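SnoaL-like domain-containing protein (Silicibacter pomeroyi, PDB 3FLJ) is of unknown function but adopts the cystatin-like fold of the SnoaL-like family, whose curved sheet and helices commonly enclose a small-molecule pocket. Local coordinates at residues 56-67 against 146-155; 86-94 against 105-113. All coordinates share one frame; numbering follows the deposited sequence. Where two conformers were deposited one is given.

Contact 1: 56-67 against 146-155; sequences KTWTGRDPVAAV and RFLKYREALS
The chain end 153-155 runs beside 57-59 through a single beta bridge, W58 facing L154 with CA atoms 4.5 Å apart, so that the C-terminal tail lies along strand 58-59, which in turn pairs with strand 47-50 of the cystatin-like sheet. T57 and S155 bond each other reciprocally, T57 N giving to S155 O and S155 N to T57 O, and T59 N closes the pairing on A153 O at 2.9 Å. Much of the side-chain packing beside this short bridge meets at W58. With CG anti to the carbonyl carbon (chi1 -69°), its indole turns toward the tail. L154 CD1 sits over one face, 3.5 Å from the centroid of the five-membered ring in a CH-pi contact, while V67 CG2 lies over the opposite face. F147 directs its edge at the six-membered ring in an offset edge-to-face pair, centroids 5.5 Å apart and planes at 80°. The same ring edge reaches V67, F147 CE2 lying 3.6 Å from V67 CG2, and A66 CB also packs against F147.

In the first turn of helix 61-74, P63 lies across Y150. P63 CA stands over the centre of the phenol ring in a CH-pi contact, and P63 CG meets A153 CB at 3.6 Å. Polar groups fringe this apolar strip. R146 forms salt bridges with D144 and E36, and D62 OD1 is taken by H40; D62 OD2 and the Y150 hydroxyl share a water. At the terminus the charges of K56 and S155 are too far apart for a direct salt bridge, and a water links them instead, accepting from K56 NZ and donating to S155 OXT at 2.7 Å.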
loop_
_atom_site.group_PDB
_atom_site.type_symbol
_atom_site.label_atom_id
_atom_site.label_comp_id
_atom_site.label_asym_id
_atom_site.label_seq_id
_atom_site.Cartn_x
_atom_site.Cartn_y
_atom_site.Cartn_z
ATOM N N LYS A 56 -5.561 12.286 6.626
ATOM C CA LYS A 56 -6.376 12.547 7.809
ATOM C C LYS A 56 -6.612 11.220 8.546
ATOM O O LYS A 56 -6.217 10.151 8.060
ATOM C CB LYS A 56 -7.707 13.185 7.385
ATOM C CG LYS A 56 -7.620 14.552 6.695
ATOM C CD LYS A 56 -7.153 15.648 7.652
ATOM C CE LYS A 56 -7.010 16.999 6.968
ATOM N NZ LYS A 56 -6.428 18.009 7.899
ATOM N N THR A 57 -7.244 11.316 9.717
ATOM C CA THR A 57 -7.537 10.174 10.571
ATOM C C THR A 57 -8.962 10.266 11.100
ATOM O O THR A 57 -9.357 11.319 11.628
ATOM C CB THR A 57 -6.556 10.122 11.787
ATOM O OG1 THR A 57 -5.202 10.144 11.322
ATOM C CG2 THR A 57 -6.774 8.858 12.650
ATOM N N TRP A 58 -9.723 9.180 10.921
ATOM C CA TRP A 58 -11.039 8.996 11.538
ATOM C C TRP A 58 -10.769 8.187 12.818
ATOM O O TRP A 58 -10.131 7.130 12.745
ATOM C CB TRP A 58 -11.982 8.182 10.661
ATOM C CG TRP A 58 -12.447 8.843 9.426
ATOM C CD1 TRP A 58 -11.904 8.726 8.188
ATOM C CD2 TRP A 58 -13.605 9.680 9.287
ATOM N NE1 TRP A 58 -12.637 9.448 7.286
ATOM C CE2 TRP A 58 -13.688 10.044 7.926
ATOM C CE3 TRP A 58 -14.576 10.165 10.185
ATOM C CZ2 TRP A 58 -14.710 10.877 7.422
ATOM C CZ3 TRP A 58 -15.602 11.000 9.686
ATOM C CH2 TRP A 58 -15.658 11.338 8.314
ATOM N N THR A 59 -11.271 8.665 13.963
ATOM C CA THR A 59 -11.067 8.028 15.268
ATOM C C THR A 59 -12.403 7.616 15.895
ATOM O O THR A 59 -13.339 8.410 15.925
ATOM C CB THR A 59 -10.278 8.951 16.219
ATOM O OG1 THR A 59 -9.024 9.294 15.608
ATOM C CG2 THR A 59 -10.011 8.259 17.579
ATOM N N GLY A 60 -12.474 6.374 16.381
ATOM C CA GLY A 60 -13.663 5.825 17.059
ATOM C C GLY A 60 -14.297 4.682 16.290
ATOM O O GLY A 60 -14.445 4.786 15.075
ATOM N N ARG A 61 -14.699 3.628 17.008
ATOM C CA ARG A 61 -15.292 2.442 16.375
ATOM C C ARG A 61 -16.584 2.747 15.599
ATOM O O ARG A 61 -16.763 2.203 14.511
ATOM C CB ARG A 61 -15.492 1.265 17.353
ATOM C CG ARG A 61 -16.386 1.520 18.566
ATOM C CD ARG A 61 -16.905 0.216 19.194
ATOM N NE ARG A 61 -15.849 -0.622 19.779
ATOM C CZ ARG A 61 -15.566 -0.797 21.084
ATOM N NH1 ARG A 61 -16.248 -0.197 22.073
ATOM N NH2 ARG A 61 -14.551 -1.611 21.413
ATOM N N ASP A 62 -17.456 3.611 16.135
ATOM C CA ASP A 62 -18.709 3.984 15.437
ATOM C C ASP A 62 -18.463 4.699 14.090
ATOM O O ASP A 62 -18.932 4.209 13.056
ATOM C CB ASP A 62 -19.675 4.767 16.344
ATOM C CG ASP A 62 -20.298 3.920 17.444
ATOM O OD1 ASP A 62 -19.950 2.736 17.617
ATOM O OD2 ASP A 62 -21.156 4.472 18.164
ATOM N N PRO A 63 -17.743 5.844 14.089
ATOM C CA PRO A 63 -17.444 6.470 12.795
ATOM C C PRO A 63 -16.580 5.629 11.820
ATOM O O PRO A 63 -16.852 5.647 10.612
ATOM C CB PRO A 63 -16.754 7.788 13.184
ATOM C CG PRO A 63 -16.358 7.659 14.575
ATOM C CD PRO A 63 -17.278 6.685 15.215
ATOM N N VAL A 64 -15.593 4.890 12.338
ATOM C CA VAL A 64 -14.708 4.063 11.483
ATOM C C VAL A 64 -15.479 2.928 10.799
ATOM O O VAL A 64 -15.276 2.692 9.606
ATOM C CB VAL A 64 -13.451 3.571 12.243
ATOM C CG1 VAL A 64 -12.673 2.505 11.449
ATOM C CG2 VAL A 64 -12.565 4.778 12.581
ATOM N N ALA A 65 -16.350 2.245 11.548
ATOM C CA ALA A 65 -17.186 1.158 10.994
ATOM C C ALA A 65 -18.091 1.685 9.854
ATOM O O ALA A 65 -18.241 1.018 8.831
ATOM C CB ALA A 65 -18.019 0.476 12.100
ATOM N N ALA A 66 -18.665 2.880 10.051
ATOM C CA ALA A 66 -19.483 3.574 9.037
ATOM C C ALA A 66 -18.688 3.917 7.784
ATOM O O ALA A 66 -19.169 3.689 6.676
ATOM C CB ALA A 66 -20.135 4.834 9.620
ATOM N N VAL A 67 -17.472 4.439 7.962
ATOM C CA VAL A 67 -16.586 4.769 6.841
ATOM C C VAL A 67 -16.222 3.496 6.075
ATOM O O VAL A 67 -16.350 3.468 4.855
ATOM C CB VAL A 67 -15.308 5.573 7.285
ATOM C CG1 VAL A 67 -14.350 5.800 6.107
ATOM C CG2 VAL A 67 -15.717 6.910 7.875
ATOM N N ARG A 146 -25.908 10.667 9.229
ATOM C CA ARG A 146 -25.180 10.291 10.468
ATOM C C ARG A 146 -23.816 10.980 10.592
ATOM O O ARG A 146 -23.329 11.183 11.706
ATOM C CB ARG A 146 -24.911 8.793 10.534
ATOM C CG ARG A 146 -26.151 7.899 10.549
ATOM C CD ARG A 146 -25.766 6.437 10.645
ATOM N NE ARG A 146 -24.837 6.028 9.589
ATOM C CZ ARG A 146 -24.403 4.790 9.352
ATOM N NH1 ARG A 146 -24.845 3.748 10.056
ATOM N NH2 ARG A 146 -23.557 4.591 8.345
ATOM N N PHE A 147 -23.204 11.315 9.456
ATOM C CA PHE A 147 -21.925 12.013 9.439
ATOM C C PHE A 147 -21.918 13.447 9.965
ATOM O O PHE A 147 -20.834 13.968 10.117
ATOM C CB PHE A 147 -21.180 11.835 8.100
ATOM C CG PHE A 147 -20.525 10.496 7.977
ATOM C CD1 PHE A 147 -21.248 9.393 7.523
ATOM C CD2 PHE A 147 -19.194 10.312 8.400
ATOM C CE1 PHE A 147 -20.647 8.112 7.440
ATOM C CE2 PHE A 147 -18.585 9.044 8.334
ATOM C CZ PHE A 147 -19.317 7.936 7.846
ATOM N N LEU A 148 -23.080 14.078 10.217
ATOM C CA LEU A 148 -23.158 15.396 10.913
ATOM C C LEU A 148 -22.480 15.251 12.294
ATOM O O LEU A 148 -21.636 16.071 12.657
ATOM C CB LEU A 148 -24.611 15.872 11.117
ATOM C CG LEU A 148 -24.845 17.324 11.608
ATOM C CD1 LEU A 148 -24.528 18.316 10.492
ATOM C CD2 LEU A 148 -26.272 17.527 12.102
ATOM N N LYS A 149 -22.850 14.193 13.025
ATOM C CA LYS A 149 -22.218 13.831 14.304
ATOM C C LYS A 149 -20.765 13.338 14.091
ATOM O O LYS A 149 -19.861 13.792 14.785
ATOM C CB LYS A 149 -23.015 12.747 15.045
ATOM N N TYR A 150 -20.540 12.457 13.115
ATOM C CA TYR A 150 -19.194 11.883 12.894
ATOM C C TYR A 150 -18.091 12.833 12.373
ATOM O O TYR A 150 -16.923 12.470 12.490
ATOM C CB TYR A 150 -19.245 10.592 12.059
ATOM C CG TYR A 150 -20.145 9.461 12.579
ATOM C CD1 TYR A 150 -20.322 9.213 13.965
ATOM C CD2 TYR A 150 -20.742 8.556 11.674
ATOM C CE1 TYR A 150 -21.130 8.138 14.425
ATOM C CE2 TYR A 150 -21.548 7.475 12.124
ATOM C CZ TYR A 150 -21.730 7.273 13.499
ATOM O OH TYR A 150 -22.511 6.229 13.954
ATOM N N ARG A 151 -18.441 14.027 11.856
ATOM C CA ARG A 151 -17.456 15.081 11.388
ATOM C C ARG A 151 -16.359 15.363 12.408
ATOM O O ARG A 151 -15.191 15.515 12.038
ATOM C CB ARG A 151 -18.103 16.475 11.134
ATOM C CG ARG A 151 -19.227 16.519 10.161
ATOM C CD ARG A 151 -19.662 17.873 9.700
ATOM N NE ARG A 151 -18.675 18.572 8.873
ATOM C CZ ARG A 151 -18.937 19.608 8.059
ATOM N NH1 ARG A 151 -20.188 20.088 7.869
ATOM N NH2 ARG A 151 -17.924 20.157 7.376
ATOM N N GLU A 152 -16.784 15.467 13.677
ATOM C CA GLU A 152 -15.901 15.681 14.843
ATOM C C GLU A 152 -14.822 14.600 15.022
ATOM O O GLU A 152 -13.768 14.889 15.575
ATOM C CB GLU A 152 -16.735 15.790 16.132
ATOM N N ALA A 153 -15.100 13.375 14.555
ATOM C CA ALA A 153 -14.155 12.247 14.592
ATOM C C ALA A 153 -13.004 12.304 13.562
ATOM O O ALA A 153 -12.084 11.477 13.655
ATOM C CB ALA A 153 -14.904 10.931 14.443
ATOM N N LEU A 154 -13.067 13.237 12.598
ATOM C CA LEU A 154 -12.043 13.413 11.559
ATOM C C LEU A 154 -11.029 14.475 11.989
ATOM O O LEU A 154 -11.428 15.577 12.386
ATOM C CB LEU A 154 -12.685 13.842 10.233
ATOM C CG LEU A 154 -11.815 13.882 8.975
ATOM C CD1 LEU A 154 -11.323 12.471 8.595
ATOM C CD2 LEU A 154 -12.605 14.532 7.822
ATOM N N SER A 155 -9.739 14.151 11.891
ATOM C CA SER A 155 -8.650 15.069 12.271
ATOM C C SER A 155 -7.392 14.865 11.433
ATOM O O SER A 155 -7.261 13.907 10.652
ATOM C CB SER A 155 -8.304 14.871 13.753
ATOM O OG SER A 155 -7.697 13.598 13.981
ATOM O OXT SER A 155 -6.461 15.673 11.572
HETATM O O HOH W 1 -4.628 16.914 9.958
HETATM O O HOH W 2 -4.537 13.053 10.859
HETATM O O HOH W 3 -9.492 11.747 14.495
HETATM O O HOH W 4 -22.690 6.413 17.023
HETATM O O HOH W 5 -21.669 2.532 6.388
#

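Contact 2: 86-94 against 105-113; sequences EGKDWALEF and GVDLITLNE
K88 to F94 pairs with G105 to L111 as the two arms of an antiparallel beta hairpin, strands 89-98 and 101-111, within the curved sheet of the cystatin-like fold. Seven backbone bonds join the arms. W90 with I109, L92 with D107 and F94 with G105 each bond reciprocally, and L111 N adds a bond to K88 O at 2.8 Å. Outward, A91 makes backbone hydrogen bonds to M84 and E93 to R81 and R82 in strand 78-86, V106 to V123 and L108 to E121 in strand 117-125.

Buried carboxylates are likewise provided for: E93 OE1 and OE2 form salt bridges with R82 and R81 respectively, and D107 OD2 bonds the Y80 hydroxyl. R82 of the second subunit makes a salt bridge to D89 OD1 and gives I109 O a second donor beside W90 N. That subunit packs on the face bearing A91, E93 and L108; helix 22-31 touches W90, L92 and I109 on the other. W90 NE1 turns back to the type II' turn, giving to G87 O at 3.0 Å from well above the carbonyl plane. F94 CG sits between the backbone N and carbonyl carbon (chi1 63°), which lays the ring over glycine, its centroid 3.8 Å from G105 CA.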
loop_
_atom_site.group_PDB
_atom_site.type_symbol
_atom_site.label_atom_id
_atom_site.label_comp_id
_atom_site.label_asym_id
_atom_site.label_seq_id
_atom_site.Cartn_x
_atom_site.Cartn_y
_atom_site.Cartn_z
ATOM N N GLU A 86 2.581 -11.173 11.206
ATOM C CA GLU A 86 2.667 -12.042 12.388
ATOM C C GLU A 86 2.334 -11.223 13.623
ATOM O O GLU A 86 2.623 -10.011 13.656
ATOM C CB GLU A 86 4.091 -12.620 12.516
ATOM C CG GLU A 86 4.270 -13.683 13.601
ATOM C CD GLU A 86 5.621 -14.441 13.545
ATOM O OE1 GLU A 86 6.432 -14.246 12.593
ATOM O OE2 GLU A 86 5.861 -15.250 14.482
ATOM N N GLY A 87 1.738 -11.881 14.619
ATOM C CA GLY A 87 1.410 -11.274 15.901
ATOM C C GLY A 87 0.427 -10.125 15.801
ATOM O O GLY A 87 -0.751 -10.347 15.540
ATOM N N LYS A 88 0.927 -8.908 16.002
ATOM C CA LYS A 88 0.111 -7.689 15.975
ATOM C C LYS A 88 0.265 -6.832 14.726
ATOM O O LYS A 88 -0.514 -5.904 14.568
ATOM C CB LYS A 88 0.392 -6.872 17.247
ATOM C CG LYS A 88 -0.123 -7.634 18.486
ATOM C CD LYS A 88 0.152 -6.939 19.796
ATOM C CE LYS A 88 -0.488 -7.708 20.942
ATOM N NZ LYS A 88 -0.070 -9.141 21.025
ATOM N N ASP A 89 1.182 -7.195 13.818
ATOM C CA ASP A 89 1.532 -6.402 12.631
ATOM C C ASP A 89 1.174 -7.163 11.372
ATOM O O ASP A 89 1.731 -8.230 11.143
ATOM C CB ASP A 89 3.046 -6.145 12.663
ATOM C CG ASP A 89 3.474 -5.320 13.865
ATOM O OD1 ASP A 89 2.877 -4.253 14.073
ATOM O OD2 ASP A 89 4.400 -5.742 14.601
ATOM N N TRP A 90 0.236 -6.627 10.572
ATOM C CA TRP A 90 -0.257 -7.287 9.343
ATOM C C TRP A 90 -0.425 -6.349 8.149
ATOM O O TRP A 90 -0.680 -5.158 8.327
ATOM C CB TRP A 90 -1.605 -7.972 9.619
ATOM C CG TRP A 90 -1.509 -9.053 10.643
ATOM C CD1 TRP A 90 -1.612 -8.910 11.984
ATOM C CD2 TRP A 90 -1.234 -10.434 10.403
ATOM N NE1 TRP A 90 -1.437 -10.117 12.605
ATOM C CE2 TRP A 90 -1.196 -11.077 11.667
ATOM C CE3 TRP A 90 -1.028 -11.198 9.245
ATOM C CZ2 TRP A 90 -0.969 -12.454 11.810
ATOM C CZ3 TRP A 90 -0.790 -12.571 9.379
ATOM C CH2 TRP A 90 -0.777 -13.186 10.656
ATOM N N ALA A 91 -0.263 -6.910 6.946
ATOM C CA ALA A 91 -0.459 -6.206 5.667
ATOM C C ALA A 91 -1.326 -7.133 4.807
ATOM O O ALA A 91 -0.874 -8.232 4.454
ATOM C CB ALA A 91 0.883 -5.940 4.997
ATOM N N LEU A 92 -2.579 -6.737 4.562
ATOM C CA LEU A 92 -3.525 -7.516 3.756
ATOM C C LEU A 92 -3.650 -6.849 2.381
ATOM O O LEU A 92 -4.284 -5.797 2.234
ATOM C CB LEU A 92 -4.897 -7.641 4.421
ATOM C CG LEU A 92 -5.018 -8.406 5.740
ATOM C CD1 LEU A 92 -4.454 -7.611 6.892
ATOM C CD2 LEU A 92 -6.499 -8.808 6.023
ATOM N N GLU A 93 -3.039 -7.484 1.386
ATOM C CA GLU A 93 -3.041 -7.012 0.006
ATOM C C GLU A 93 -4.341 -7.424 -0.671
ATOM O O GLU A 93 -4.713 -8.588 -0.595
ATOM C CB GLU A 93 -1.847 -7.608 -0.733
ATOM C CG GLU A 93 -1.715 -7.311 -2.218
ATOM C CD GLU A 93 -0.609 -8.143 -2.821
ATOM O OE1 GLU A 93 0.422 -8.311 -2.163
ATOM O OE2 GLU A 93 -0.766 -8.657 -3.917
ATOM N N PHE A 94 -4.984 -6.478 -1.361
ATOM C CA PHE A 94 -6.233 -6.730 -2.095
ATOM C C PHE A 94 -6.239 -6.136 -3.498
ATOM O O PHE A 94 -5.412 -5.274 -3.817
ATOM C CB PHE A 94 -7.437 -6.200 -1.302
ATOM C CG PHE A 94 -7.446 -4.697 -1.086
ATOM C CD1 PHE A 94 -8.019 -3.839 -2.038
ATOM C CD2 PHE A 94 -6.918 -4.143 0.081
ATOM C CE1 PHE A 94 -8.053 -2.436 -1.837
ATOM C CE2 PHE A 94 -6.952 -2.743 0.307
ATOM C CZ PHE A 94 -7.518 -1.887 -0.658
ATOM N N GLY A 105 -4.501 -2.508 -3.458
ATOM C CA GLY A 105 -4.198 -1.845 -2.197
ATOM C C GLY A 105 -3.722 -2.773 -1.111
ATOM O O GLY A 105 -3.627 -3.978 -1.329
ATOM N N VAL A 106 -3.358 -2.167 0.023
ATOM C CA VAL A 106 -2.963 -2.872 1.250
ATOM C C VAL A 106 -3.650 -2.243 2.470
ATOM O O VAL A 106 -3.616 -1.022 2.624
ATOM C CB VAL A 106 -1.428 -2.855 1.490
ATOM C CG1 VAL A 106 -1.058 -3.535 2.865
ATOM C CG2 VAL A 106 -0.706 -3.544 0.335
ATOM N N ASP A 107 -4.273 -3.089 3.301
ATOM C CA ASP A 107 -4.791 -2.694 4.618
ATOM C C ASP A 107 -3.647 -2.952 5.600
ATOM O O ASP A 107 -3.287 -4.111 5.833
ATOM C CB ASP A 107 -6.022 -3.529 5.021
ATOM C CG ASP A 107 -7.219 -3.325 4.092
ATOM O OD1 ASP A 107 -7.411 -2.207 3.560
ATOM O OD2 ASP A 107 -7.999 -4.283 3.933
ATOM N N LEU A 108 -3.066 -1.882 6.150
ATOM C CA LEU A 108 -1.981 -1.972 7.142
ATOM C C LEU A 108 -2.650 -1.989 8.508
ATOM O O LEU A 108 -3.220 -0.972 8.928
ATOM C CB LEU A 108 -1.000 -0.809 7.019
ATOM C CG LEU A 108 -0.175 -0.772 5.729
ATOM C CD1 LEU A 108 0.488 0.602 5.539
ATOM C CD2 LEU A 108 0.862 -1.917 5.715
ATOM N N ILE A 109 -2.567 -3.131 9.192
ATOM C CA ILE A 109 -3.249 -3.356 10.468
ATOM C C ILE A 109 -2.272 -3.516 11.615
ATOM O O ILE A 109 -1.304 -4.268 11.486
ATOM C CB ILE A 109 -4.158 -4.613 10.399
ATOM C CG1 ILE A 109 -5.225 -4.473 9.296
ATOM C CG2 ILE A 109 -4.845 -4.905 11.757
ATOM C CD1 ILE A 109 -6.216 -3.309 9.430
ATOM N N THR A 110 -2.541 -2.798 12.711
ATOM C CA THR A 110 -1.827 -2.929 13.982
ATOM C C THR A 110 -2.885 -3.331 15.011
ATOM O O THR A 110 -3.873 -2.602 15.198
ATOM C CB THR A 110 -1.137 -1.638 14.424
ATOM O OG1 THR A 110 -0.390 -1.106 13.322
ATOM C CG2 THR A 110 -0.189 -1.919 15.605
ATOM N N LEU A 111 -2.697 -4.497 15.637
ATOM C CA LEU A 111 -3.605 -4.995 16.677
ATOM C C LEU A 111 -3.097 -4.549 18.045
ATOM O O LEU A 111 -1.892 -4.344 18.229
ATOM C CB LEU A 111 -3.732 -6.526 16.636
ATOM C CG LEU A 111 -4.194 -7.151 15.302
ATOM C CD1 LEU A 111 -4.139 -8.688 15.371
ATOM C CD2 LEU A 111 -5.588 -6.675 14.890
ATOM N N ASN A 112 -4.024 -4.381 18.987
ATOM C CA ASN A 112 -3.692 -4.046 20.401
ATOM C C ASN A 112 -3.555 -5.351 21.212
ATOM O O ASN A 112 -3.757 -6.433 20.636
ATOM C CB ASN A 112 -4.698 -3.033 21.003
ATOM C CG ASN A 112 -6.141 -3.550 21.086
ATOM O OD1 ASN A 112 -6.416 -4.750 21.058
ATOM N ND2 ASN A 112 -7.070 -2.615 21.196
ATOM N N GLU A 113 -3.238 -5.246 22.515
ATOM C CA GLU A 113 -3.098 -6.398 23.447
ATOM C C GLU A 113 -4.344 -7.297 23.457
ATOM O O GLU A 113 -4.242 -8.512 23.576
ATOM C CB GLU A 113 -2.805 -5.894 24.884
ATOM C CG GLU A 113 -2.545 -6.989 25.950
ATOM C CD GLU A 113 -2.272 -6.442 27.351
ATOM O OE1 GLU A 113 -1.688 -5.350 27.494
ATOM O OE2 GLU A 113 -2.640 -7.129 28.320
#

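Overall arrangement
Contact 1 and contact 2 illustrate how one sheet is held differently at its margin and in its middle. Both reach the same sheet, yet their centres lie 21 Å apart and they do not touch. Contact 2 is mostly buried, joins strands close in sequence and is built on regular backbone bonding; it also meets the second subunit of the assembly. Contact 1 is only partly buried and brings the distant C-terminus back to the region around strand 58-59 and helix 61-74. There three backbone bonds are joined by aromatic and aliphatic packing, and waters link several of its polar groups.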